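Long-range contacts in glutathione S-transferase (Bombyx mori, PDB 5ZFG), which metabolises the insecticide diazinon in the silkworm and probably acts by conjugating glutathione to its substrates: residues K131-L136 against S178-I183; S166-E171 against K185-F190; S16-L21 against W198-S203. One frame throughout, in Å; residues are numbered along the deposited sequence.

Contact 1: residues K131-L136 against S178-I183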
loop_
_atom_site.group_PDB
_atom_site.type_symbol
_atom_site.label_atom_id
_atom_site.label_comp_id
_atom_site.label_asym_id
_atom_site.label_seq_id
_atom_site.Cartn_x
_atom_site.Cartn_y
_atom_site.Cartn_z
ATOM N N LYS B 131 -20.475 3.498 1.618
ATOM C CA LYS B 131 -19.098 3.036 1.663
ATOM C C LYS B 131 -18.259 3.872 2.623
ATOM O O LYS B 131 -17.324 3.344 3.236
ATOM C CB LYS B 131 -18.511 3.031 0.251
ATOM C CG LYS B 131 -19.037 1.854 -0.615
ATOM C CD LYS B 131 -18.525 1.928 -2.036
ATOM C CE LYS B 131 -19.158 0.860 -2.930
ATOM N NZ LYS B 131 -18.495 -0.464 -2.821
ATOM N N VAL B 132 -18.582 5.161 2.786
ATOM C CA VAL B 132 -17.947 5.945 3.843
ATOM C C VAL B 132 -18.233 5.313 5.197
ATOM O O VAL B 132 -17.329 5.122 6.021
ATOM C CB VAL B 132 -18.425 7.410 3.810
ATOM C CG1 VAL B 132 -17.935 8.135 5.051
ATOM C CG2 VAL B 132 -17.952 8.108 2.544
ATOM N N HIS B 133 -19.496 4.956 5.439
ATOM C CA HIS B 133 -19.835 4.388 6.741
ATOM C C HIS B 133 -19.195 3.019 6.945
ATOM O O HIS B 133 -18.830 2.672 8.072
ATOM C CB HIS B 133 -21.362 4.331 6.906
ATOM C CG HIS B 133 -21.960 5.652 7.284
ATOM N ND1 HIS B 133 -21.801 6.206 8.534
ATOM C CD2 HIS B 133 -22.671 6.552 6.560
ATOM C CE1 HIS B 133 -22.411 7.378 8.578
ATOM N NE2 HIS B 133 -22.946 7.612 7.393
ATOM N N ILE B 134 -19.031 2.232 5.881
ATOM C CA ILE B 134 -18.359 0.943 6.033
ATOM C C ILE B 134 -16.890 1.137 6.413
ATOM O O ILE B 134 -16.360 0.420 7.276
ATOM C CB ILE B 134 -18.527 0.103 4.751
ATOM C CG1 ILE B 134 -19.976 -0.384 4.642
ATOM C CG2 ILE B 134 -17.587 -1.089 4.766
ATOM C CD1 ILE B 134 -20.441 -0.630 3.232
ATOM N N SER B 135 -16.221 2.132 5.815
ATOM C CA SER B 135 -14.820 2.398 6.145
ATOM C C SER B 135 -14.671 2.858 7.587
ATOM O O SER B 135 -13.763 2.415 8.302
ATOM C CB SER B 135 -14.241 3.451 5.203
ATOM O OG SER B 135 -14.227 2.991 3.869
ATOM N N LEU B 136 -15.537 3.787 8.018
ATOM C CA LEU B 136 -15.540 4.196 9.413
ATOM C C LEU B 136 -15.810 3.006 10.321
ATOM O O LEU B 136 -15.144 2.838 11.350
ATOM C CB LEU B 136 -16.585 5.296 9.627
ATOM C CG LEU B 136 -16.248 6.604 8.914
ATOM C CD1 LEU B 136 -17.455 7.511 8.803
ATOM C CD2 LEU B 136 -15.102 7.311 9.638
ATOM N N SER B 178 -19.547 11.347 14.694
ATOM C CA SER B 178 -19.427 11.220 16.147
ATOM C C SER B 178 -19.987 9.903 16.667
ATOM O O SER B 178 -19.591 9.460 17.752
ATOM C CB SER B 178 -20.122 12.396 16.850
ATOM O OG SER B 178 -21.484 12.473 16.479
ATOM N N LYS B 179 -20.890 9.263 15.919
ATOM C CA LYS B 179 -21.388 7.961 16.337
ATOM C C LYS B 179 -20.286 6.907 16.355
ATOM O O LYS B 179 -20.438 5.882 17.031
ATOM C CB LYS B 179 -22.542 7.519 15.433
ATOM C CG LYS B 179 -22.146 7.039 14.045
ATOM C CD LYS B 179 -23.198 6.089 13.471
ATOM C CE LYS B 179 -23.347 6.240 11.961
ATOM N NZ LYS B 179 -24.623 5.635 11.454
ATOM N N TYR B 180 -19.173 7.146 15.653
ATOM C CA TYR B 180 -17.997 6.279 15.712
ATOM C C TYR B 180 -17.146 6.733 16.892
ATOM O O TYR B 180 -16.189 7.494 16.751
ATOM C CB TYR B 180 -17.249 6.309 14.382
ATOM C CG TYR B 180 -18.132 5.807 13.272
ATOM C CD1 TYR B 180 -18.295 4.437 13.058
ATOM C CD2 TYR B 180 -18.851 6.690 12.473
ATOM C CE1 TYR B 180 -19.124 3.963 12.062
ATOM C CE2 TYR B 180 -19.696 6.223 11.471
ATOM C CZ TYR B 180 -19.827 4.855 11.278
ATOM O OH TYR B 180 -20.644 4.355 10.291
ATOM N N THR B 181 -17.498 6.213 18.072
ATOM C CA THR B 181 -17.015 6.741 19.346
ATOM C C THR B 181 -15.495 6.788 19.409
ATOM O O THR B 181 -14.903 7.810 19.775
ATOM C CB THR B 181 -17.552 5.866 20.481
ATOM O OG1 THR B 181 -18.982 5.889 20.458
ATOM C CG2 THR B 181 -17.058 6.369 21.807
ATOM N N LYS B 182 -14.846 5.674 19.081
ATOM C CA LYS B 182 -13.402 5.600 19.239
ATOM C C LYS B 182 -12.683 6.425 18.177
ATOM O O LYS B 182 -11.674 7.072 18.476
ATOM C CB LYS B 182 -12.957 4.138 19.217
ATOM C CG LYS B 182 -13.687 3.290 20.267
ATOM C CD LYS B 182 -13.178 1.859 20.295
ATOM C CE LYS B 182 -13.700 1.108 21.514
ATOM N NZ LYS B 182 -13.310 1.764 22.798
ATOM N N ILE B 183 -13.186 6.430 16.939
ATOM C CA ILE B 183 -12.606 7.311 15.924
ATOM C C ILE B 183 -12.686 8.761 16.384
ATOM O O ILE B 183 -11.686 9.487 16.387
ATOM C CB ILE B 183 -13.306 7.129 14.567
ATOM C CG1 ILE B 183 -13.038 5.741 13.977
ATOM C CG2 ILE B 183 -12.826 8.194 13.589
ATOM C CD1 ILE B 183 -13.754 5.516 12.641
#

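Contact 2: residues S166-E171 against K185-F190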
loop_
_atom_site.group_PDB
_atom_site.type_symbol
_atom_site.label_atom_id
_atom_site.label_comp_id
_atom_site.label_asym_id
_atom_site.label_seq_id
_atom_site.Cartn_x
_atom_site.Cartn_y
_atom_site.Cartn_z
ATOM N N SER B 166 -7.182 11.417 6.104
ATOM C CA SER B 166 -8.413 10.953 5.469
ATOM C C SER B 166 -9.635 11.435 6.256
ATOM O O SER B 166 -10.597 11.962 5.684
ATOM C CB SER B 166 -8.403 9.426 5.356
ATOM O OG SER B 166 -7.352 8.975 4.504
ATOM N N THR B 167 -9.602 11.262 7.582
ATOM C CA THR B 167 -10.724 11.660 8.433
ATOM C C THR B 167 -10.925 13.171 8.418
ATOM O O THR B 167 -12.063 13.654 8.510
ATOM C CB THR B 167 -10.476 11.169 9.864
ATOM O OG1 THR B 167 -10.164 9.759 9.843
ATOM C CG2 THR B 167 -11.709 11.411 10.740
ATOM N N MET B 168 -9.832 13.921 8.288
ATOM C CA MET B 168 -9.918 15.373 8.195
ATOM C C MET B 168 -10.808 15.807 7.037
ATOM O O MET B 168 -11.514 16.819 7.146
ATOM C CB MET B 168 -8.506 15.962 8.071
ATOM C CG MET B 168 -8.478 17.475 7.751
ATOM S SD MET B 168 -8.616 17.832 5.985
ATOM C CE MET B 168 -6.957 17.342 5.485
ATOM N N THR B 169 -10.831 15.045 5.931
ATOM C CA THR B 169 -11.666 15.456 4.810
ATOM C C THR B 169 -13.148 15.276 5.113
ATOM O O THR B 169 -13.978 15.959 4.502
ATOM C CB THR B 169 -11.316 14.696 3.528
ATOM O OG1 THR B 169 -11.736 13.327 3.648
ATOM C CG2 THR B 169 -9.813 14.775 3.222
ATOM N N LEU B 170 -13.502 14.382 6.039
ATOM C CA LEU B 170 -14.883 14.326 6.498
ATOM C C LEU B 170 -15.229 15.581 7.291
ATOM O O LEU B 170 -16.285 16.192 7.077
ATOM C CB LEU B 170 -15.120 13.068 7.338
ATOM C CG LEU B 170 -15.006 11.759 6.546
ATOM C CD1 LEU B 170 -14.867 10.567 7.489
ATOM C CD2 LEU B 170 -16.205 11.564 5.605
ATOM N N GLU B 171 -14.342 15.996 8.201
ATOM C CA GLU B 171 -14.607 17.238 8.923
ATOM C C GLU B 171 -14.711 18.421 7.966
ATOM O O GLU B 171 -15.521 19.334 8.186
ATOM C CB GLU B 171 -13.535 17.511 9.982
ATOM C CG GLU B 171 -13.871 18.770 10.814
ATOM C CD GLU B 171 -12.838 19.127 11.878
ATOM O OE1 GLU B 171 -11.853 18.384 12.074
ATOM O OE2 GLU B 171 -13.020 20.178 12.533
ATOM N N LYS B 185 -12.961 10.124 19.300
ATOM C CA LYS B 185 -12.032 10.406 20.391
ATOM C C LYS B 185 -10.589 10.441 19.899
ATOM O O LYS B 185 -9.836 11.364 20.224
ATOM C CB LYS B 185 -12.208 9.361 21.495
ATOM C CG LYS B 185 -11.300 9.533 22.695
ATOM C CD LYS B 185 -11.453 10.897 23.343
ATOM C CE LYS B 185 -10.795 10.914 24.724
ATOM N NZ LYS B 185 -10.315 9.557 25.133
ATOM N N TRP B 186 -10.184 9.435 19.115
ATOM C CA TRP B 186 -8.819 9.378 18.589
ATOM C C TRP B 186 -8.494 10.619 17.763
ATOM O O TRP B 186 -7.434 11.241 17.937
ATOM C CB TRP B 186 -8.664 8.100 17.756
ATOM C CG TRP B 186 -7.609 8.120 16.675
ATOM C CD1 TRP B 186 -6.275 7.905 16.829
ATOM C CD2 TRP B 186 -7.826 8.312 15.269
ATOM N NE1 TRP B 186 -5.638 7.974 15.611
ATOM C CE2 TRP B 186 -6.569 8.221 14.638
ATOM C CE3 TRP B 186 -8.958 8.557 14.487
ATOM C CZ2 TRP B 186 -6.415 8.355 13.262
ATOM C CZ3 TRP B 186 -8.801 8.709 13.122
ATOM C CH2 TRP B 186 -7.533 8.608 12.523
ATOM N N TYR B 187 -9.399 10.988 16.859
ATOM C CA TYR B 187 -9.185 12.130 15.975
ATOM C C TYR B 187 -9.057 13.422 16.773
ATOM O O TYR B 187 -8.141 14.225 16.549
ATOM C CB TYR B 187 -10.347 12.196 14.984
ATOM C CG TYR B 187 -10.331 13.321 13.982
ATOM C CD1 TYR B 187 -9.498 13.292 12.862
ATOM C CD2 TYR B 187 -11.188 14.398 14.130
ATOM C CE1 TYR B 187 -9.526 14.325 11.928
ATOM C CE2 TYR B 187 -11.215 15.414 13.224
ATOM C CZ TYR B 187 -10.389 15.391 12.129
ATOM O OH TYR B 187 -10.451 16.431 11.237
ATOM N N ASN B 188 -9.954 13.628 17.740
ATOM C CA ASN B 188 -9.897 14.864 18.514
ATOM C C ASN B 188 -8.763 14.862 19.533
ATOM O O ASN B 188 -8.173 15.918 19.783
ATOM C CB ASN B 188 -11.246 15.115 19.184
ATOM C CG ASN B 188 -12.268 15.647 18.208
ATOM O OD1 ASN B 188 -12.201 16.804 17.798
ATOM N ND2 ASN B 188 -13.204 14.791 17.798
ATOM N N ASP B 189 -8.433 13.706 20.119
ATOM C CA ASP B 189 -7.257 13.633 20.982
ATOM C C ASP B 189 -5.981 13.977 20.222
ATOM O O ASP B 189 -5.041 14.540 20.801
ATOM C CB ASP B 189 -7.116 12.236 21.593
ATOM C CG ASP B 189 -8.072 11.990 22.751
ATOM O OD1 ASP B 189 -8.843 12.902 23.128
ATOM O OD2 ASP B 189 -8.050 10.859 23.274
ATOM N N PHE B 190 -5.917 13.629 18.933
ATOM C CA PHE B 190 -4.732 13.951 18.145
ATOM C C PHE B 190 -4.513 15.459 18.085
ATOM O O PHE B 190 -3.380 15.939 18.252
ATOM C CB PHE B 190 -4.863 13.355 16.738
ATOM C CG PHE B 190 -3.749 13.743 15.807
ATOM C CD1 PHE B 190 -2.541 13.053 15.819
ATOM C CD2 PHE B 190 -3.910 14.797 14.913
ATOM C CE1 PHE B 190 -1.501 13.415 14.953
ATOM C CE2 PHE B 190 -2.881 15.165 14.051
ATOM C CZ PHE B 190 -1.675 14.470 14.076
#

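Contact 3: residues S16-L21 against W198-S203. With EDO (1,2-ethanediol), chain G.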
loop_
_atom_site.group_PDB
_atom_site.type_symbol
_atom_site.label_atom_id
_atom_site.label_comp_id
_atom_site.label_asym_id
_atom_site.label_seq_id
_atom_site.Cartn_x
_atom_site.Cartn_y
_atom_site.Cartn_z
ATOM N N SER B 16 0.629 13.951 5.210
ATOM C CA SER B 16 1.101 12.880 6.083
ATOM C C SER B 16 2.623 12.827 6.106
ATOM O O SER B 16 3.229 12.622 7.167
ATOM C CB SER B 16 0.531 11.537 5.617
ATOM O OG SER B 16 -0.876 11.532 5.676
ATOM N N VAL B 17 3.253 12.989 4.942
ATOM C CA VAL B 17 4.709 12.956 4.892
ATOM C C VAL B 17 5.281 14.159 5.638
ATOM O O VAL B 17 6.255 14.036 6.387
ATOM C CB VAL B 17 5.219 12.890 3.442
ATOM C CG1 VAL B 17 6.748 13.028 3.396
ATOM C CG2 VAL B 17 4.813 11.556 2.759
ATOM N N ARG B 18 4.649 15.323 5.500
ATOM C CA ARG B 18 5.161 16.493 6.217
ATOM C C ARG B 18 5.060 16.308 7.726
ATOM O O ARG B 18 5.997 16.646 8.456
ATOM C CB ARG B 18 4.430 17.755 5.755
ATOM C CG ARG B 18 4.825 18.158 4.332
ATOM C CD ARG B 18 3.932 19.262 3.759
ATOM N NE ARG B 18 3.850 20.350 4.721
ATOM C CZ ARG B 18 2.781 21.110 4.922
ATOM N NH1 ARG B 18 1.682 20.947 4.203
ATOM N NH2 ARG B 18 2.816 22.042 5.859
ATOM N N GLN B 19 3.932 15.782 8.214
ATOM C CA GLN B 19 3.773 15.540 9.645
ATOM C C GLN B 19 4.845 14.586 10.167
ATOM O O GLN B 19 5.458 14.841 11.209
ATOM C CB GLN B 19 2.373 15.003 9.935
ATOM C CG GLN B 19 1.281 16.027 9.672
ATOM C CD GLN B 19 -0.072 15.418 9.831
ATOM O OE1 GLN B 19 -0.336 14.326 9.304
ATOM N NE2 GLN B 19 -0.949 16.099 10.559
ATOM N N ALA B 20 5.121 13.504 9.433
ATOM C CA ALA B 20 6.174 12.587 9.855
ATOM C C ALA B 20 7.542 13.274 9.902
ATOM O O ALA B 20 8.307 13.087 10.857
ATOM C CB ALA B 20 6.224 11.372 8.925
ATOM N N LEU B 21 7.884 14.041 8.858
ATOM C CA LEU B 21 9.170 14.735 8.844
ATOM C C LEU B 21 9.279 15.698 10.018
ATOM O O LEU B 21 10.333 15.785 10.659
ATOM C CB LEU B 21 9.359 15.483 7.526
ATOM C CG LEU B 21 9.649 14.637 6.279
ATOM C CD1 LEU B 21 9.279 15.430 5.028
ATOM C CD2 LEU B 21 11.117 14.177 6.242
ATOM N N TRP B 198 -1.283 18.860 13.940
ATOM C CA TRP B 198 -2.633 19.124 13.460
ATOM C C TRP B 198 -2.687 20.422 12.661
ATOM O O TRP B 198 -3.470 20.531 11.713
ATOM C CB TRP B 198 -3.639 19.152 14.627
ATOM C CG TRP B 198 -4.940 19.699 14.154
ATOM C CD1 TRP B 198 -5.465 20.932 14.428
ATOM C CD2 TRP B 198 -5.838 19.081 13.222
ATOM N NE1 TRP B 198 -6.648 21.105 13.749
ATOM C CE2 TRP B 198 -6.900 19.982 13.003
ATOM C CE3 TRP B 198 -5.854 17.846 12.563
ATOM C CZ2 TRP B 198 -7.967 19.689 12.157
ATOM C CZ3 TRP B 198 -6.917 17.557 11.723
ATOM C CH2 TRP B 198 -7.954 18.475 11.523
ATOM N N LYS B 199 -1.828 21.401 12.986
ATOM C CA LYS B 199 -1.799 22.637 12.202
ATOM C C LYS B 199 -1.577 22.365 10.722
ATOM O O LYS B 199 -2.095 23.098 9.875
ATOM C CB LYS B 199 -0.696 23.568 12.709
ATOM C CG LYS B 199 -1.162 24.641 13.671
ATOM C CD LYS B 199 -0.112 25.741 13.786
ATOM C CE LYS B 199 -0.611 26.906 14.624
ATOM N NZ LYS B 199 -0.372 26.643 16.070
ATOM N N ILE B 200 -0.781 21.343 10.399
ATOM C CA ILE B 200 -0.551 20.965 9.005
ATOM C C ILE B 200 -1.851 20.474 8.368
ATOM O O ILE B 200 -2.205 20.875 7.253
ATOM C CB ILE B 200 0.569 19.905 8.927
ATOM C CG1 ILE B 200 1.904 20.503 9.387
ATOM C CG2 ILE B 200 0.707 19.360 7.497
ATOM C CD1 ILE B 200 3.009 19.475 9.598
ATOM N N SER B 201 -2.588 19.614 9.078
ATOM C CA SER B 201 -3.888 19.161 8.575
ATOM C C SER B 201 -4.885 20.311 8.497
ATOM O O SER B 201 -5.669 20.407 7.544
ATOM C CB SER B 201 -4.443 18.060 9.476
ATOM O OG SER B 201 -3.563 16.965 9.608
ATOM N N GLU B 202 -4.866 21.194 9.497
ATOM C CA GLU B 202 -5.873 22.246 9.573
ATOM C C GLU B 202 -5.724 23.240 8.430
ATOM O O GLU B 202 -6.720 23.710 7.876
ATOM C CB GLU B 202 -5.774 22.962 10.916
ATOM C CG GLU B 202 -6.958 23.867 11.207
ATOM C CD GLU B 202 -6.832 24.501 12.571
ATOM O OE1 GLU B 202 -5.928 25.347 12.738
ATOM O OE2 GLU B 202 -7.609 24.126 13.479
ATOM N N SER B 203 -4.490 23.572 8.061
ATOM C CA SER B 203 -4.281 24.492 6.947
ATOM C C SER B 203 -4.872 23.935 5.657
ATOM O O SER B 203 -5.485 24.669 4.872
ATOM C CB SER B 203 -2.789 24.778 6.786
ATOM O OG SER B 203 -2.534 25.561 5.637
HETATM C C1 EDO G . 5.648 21.461 7.652
HETATM O O1 EDO G . 6.085 21.609 6.292
HETATM C C2 EDO G . 5.020 22.742 8.206
HETATM O O2 EDO G . 5.371 22.912 9.601
HETATM O O HOH W 1 -0.655 22.217 5.713
#

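Contact 1: residues K131-L136 against S178-I183
The CA atoms of Leu136 and Tyr180 stand 7.1 Å apart, the nearest backbone approach between the helical segment 131-136 and the segment 178-183, whose Tyr180 occupies the N-cap position of helix 181-193. Leu136 meets the tyrosine ring from above: its CB lies 3.6 Å from the centroid of the Tyr180 ring and only 7° off the ring normal, the geometry of a CH-pi contact over the centre of a face. CD1 of the same leucine reaches the rim of that ring. The hydroxyl end of the ring is fixed separately, because Tyr180 OH and His133 ND1 share a hydrogen bond of 2.8 Å at an angle of 155°, with either atom able to donate. The bond joins the two rings rim to rim, neither lying over the other. Both segments belong to the all-helical C-terminal domain of the glutathione S-transferase fold, and here the side of helix 126-146 packs against the turn that leads into helix 181-193. Tyr180 is the centre of an inverse gamma turn, and the backbone N-H groups of Lys182 and Ile183, in the first turn of the helix, are taken up by the carboxylate of Glu140, one turn further along helix 126-146. Beside the polar pair, Lys179 has its CG wedged between backbone N and carbonyl carbon (chi1 75°); a bend further out brings its CE to 3.7 Å from His133 CE1. Its amino group is 4.1 Å from His133 ND1, measured from NZ, and a positive charge there would probably disfavour protonation of the imidazole. Further along, Ile183 CD1 packs at 3.7 Å on Leu136 CD2. The distance from Ile183 CD1 to Leu136 O is 3.3 Å, and Phe177 packs against both residues.

Contact 2: residues S166-E171 against K185-F190
Two helices of the C-terminal glutathione S-transferase domain meet almost at right angles where Thr167 and Glu171 of segment 166-171 receive Tyr187 of segment 185-190. The evidence is a signed crossing angle of -93° with the local axes 11.4 Å apart, a wide separation that the tyrosine spans. Tyr187 points from its own helix toward the other, and its ring is held both on a face and at the hydroxyl end. Over one face, nearer the rim than the centre, sits the methyl of Thr167, with CG2 3.6 Å from Tyr187 CD1. At the ring edge, Tyr187 OH donates to Glu171 OE1 over a short 2.5 Å, meeting the lone pair of that oxygen that faces away from OE2. The carboxylate plane is turned 75° from the ring. Glu171 reaches this position with its chain fully extended, CG lying anti to the backbone N (chi1 -176°), and the same OE1 forms a salt bridge with Lys191, which would probably stabilise the ionised carboxylate. The hydroxyl also lies against the Met168 backbone, Tyr187 OH being 3.3 Å from Met168 CA. Thr167 divides its branches: while the methyl covers the tyrosine, OG1 touches the rim of the indole at 3.7 Å from Trp186 CZ3, its hydrogen bonds going to Tyr106 OH and Leu163 O, just as the indole nitrogen of Trp186 is bonded to Asp160 near the start of helix 160-172. Around the pair, Phe177 of the connecting loop meets Tyr187 edge to face, helix 89-114 binds Ser166 through Asn102 and Thr169 through Thr114, and helix 195-208 packs Trp198 and Met205 against Met168.

Contact 3: residues S16-L21 against W198-S203
An arginine whose flat charged group rests on an aliphatic branch is the striking feature here: Ile200 CG2 lies over one face of the Arg18 guanidinium, 3.7 Å from CZ and offset toward the rim. A bend at chi3 (50°) turns the end of the arginine into this position. A molecule of 1,2-ethanediol, probably from the crystallisation liquor, sits at the edge of the group, where Arg18 NE donates to its O1 at 3.0 Å with an angle of 159°. A water completes the span between the helices, accepting from Arg18 NH1 at 3.1 Å and donating to Ile200 O at 2.6 Å. The helical segments 16-21 and 198-203 run nearly antiparallel, at 158°, with local axes 9.6 Å apart, and join the thioredoxin-like N-terminal domain to the C-terminal helical domain. Deeper in, Gln19 CG packs at 3.9 Å from Ile200 CD1, the two side chains lying antiparallel alongside each other. The Gln19 amide then continues towards Ser201, NE2 standing 2.9 Å from OG. Its firm bonds lie just outside the two segments: NE2 donates to Leu197 O, and OE1 accepts from Asn165 ND2. Asn165 also bonds Ser201 OG through OD1, and so ties the two helices together from helix 160-172. The domain boundary is thus chemically graded: on the inner side the Gln19 amide and the Ser201 hydroxyl find their bonds with Asn165 and the Leu197 carbonyl, whereas the Arg18 guanidinium, towards the outside, gives N-H groups to a water and a diol while a methyl packs on its face.

How the contacts relate
Contact 1 and contact 2 both use helix 181-193, its beginning in contact 1 and its middle in contact 2, and their centres are 11 Å apart. They touch through Leu170, whose CD1 and CD2 meet Leu136 and Val132. Their segments alternate along the chain, and together they join helices 126-146, 160-172 and 181-193 within the C-terminal domain. Contact 3 lies 13 Å from contact 2, centre to centre, and 22 Å from contact 1; its two segments bracket all the others in sequence. Trp198 packs on Tyr187, Met168 and Glu171, carrying the packing of contact 2 on to helix 195-208. The series therefore runs from the outer helices to the boundary with the thioredoxin-like domain.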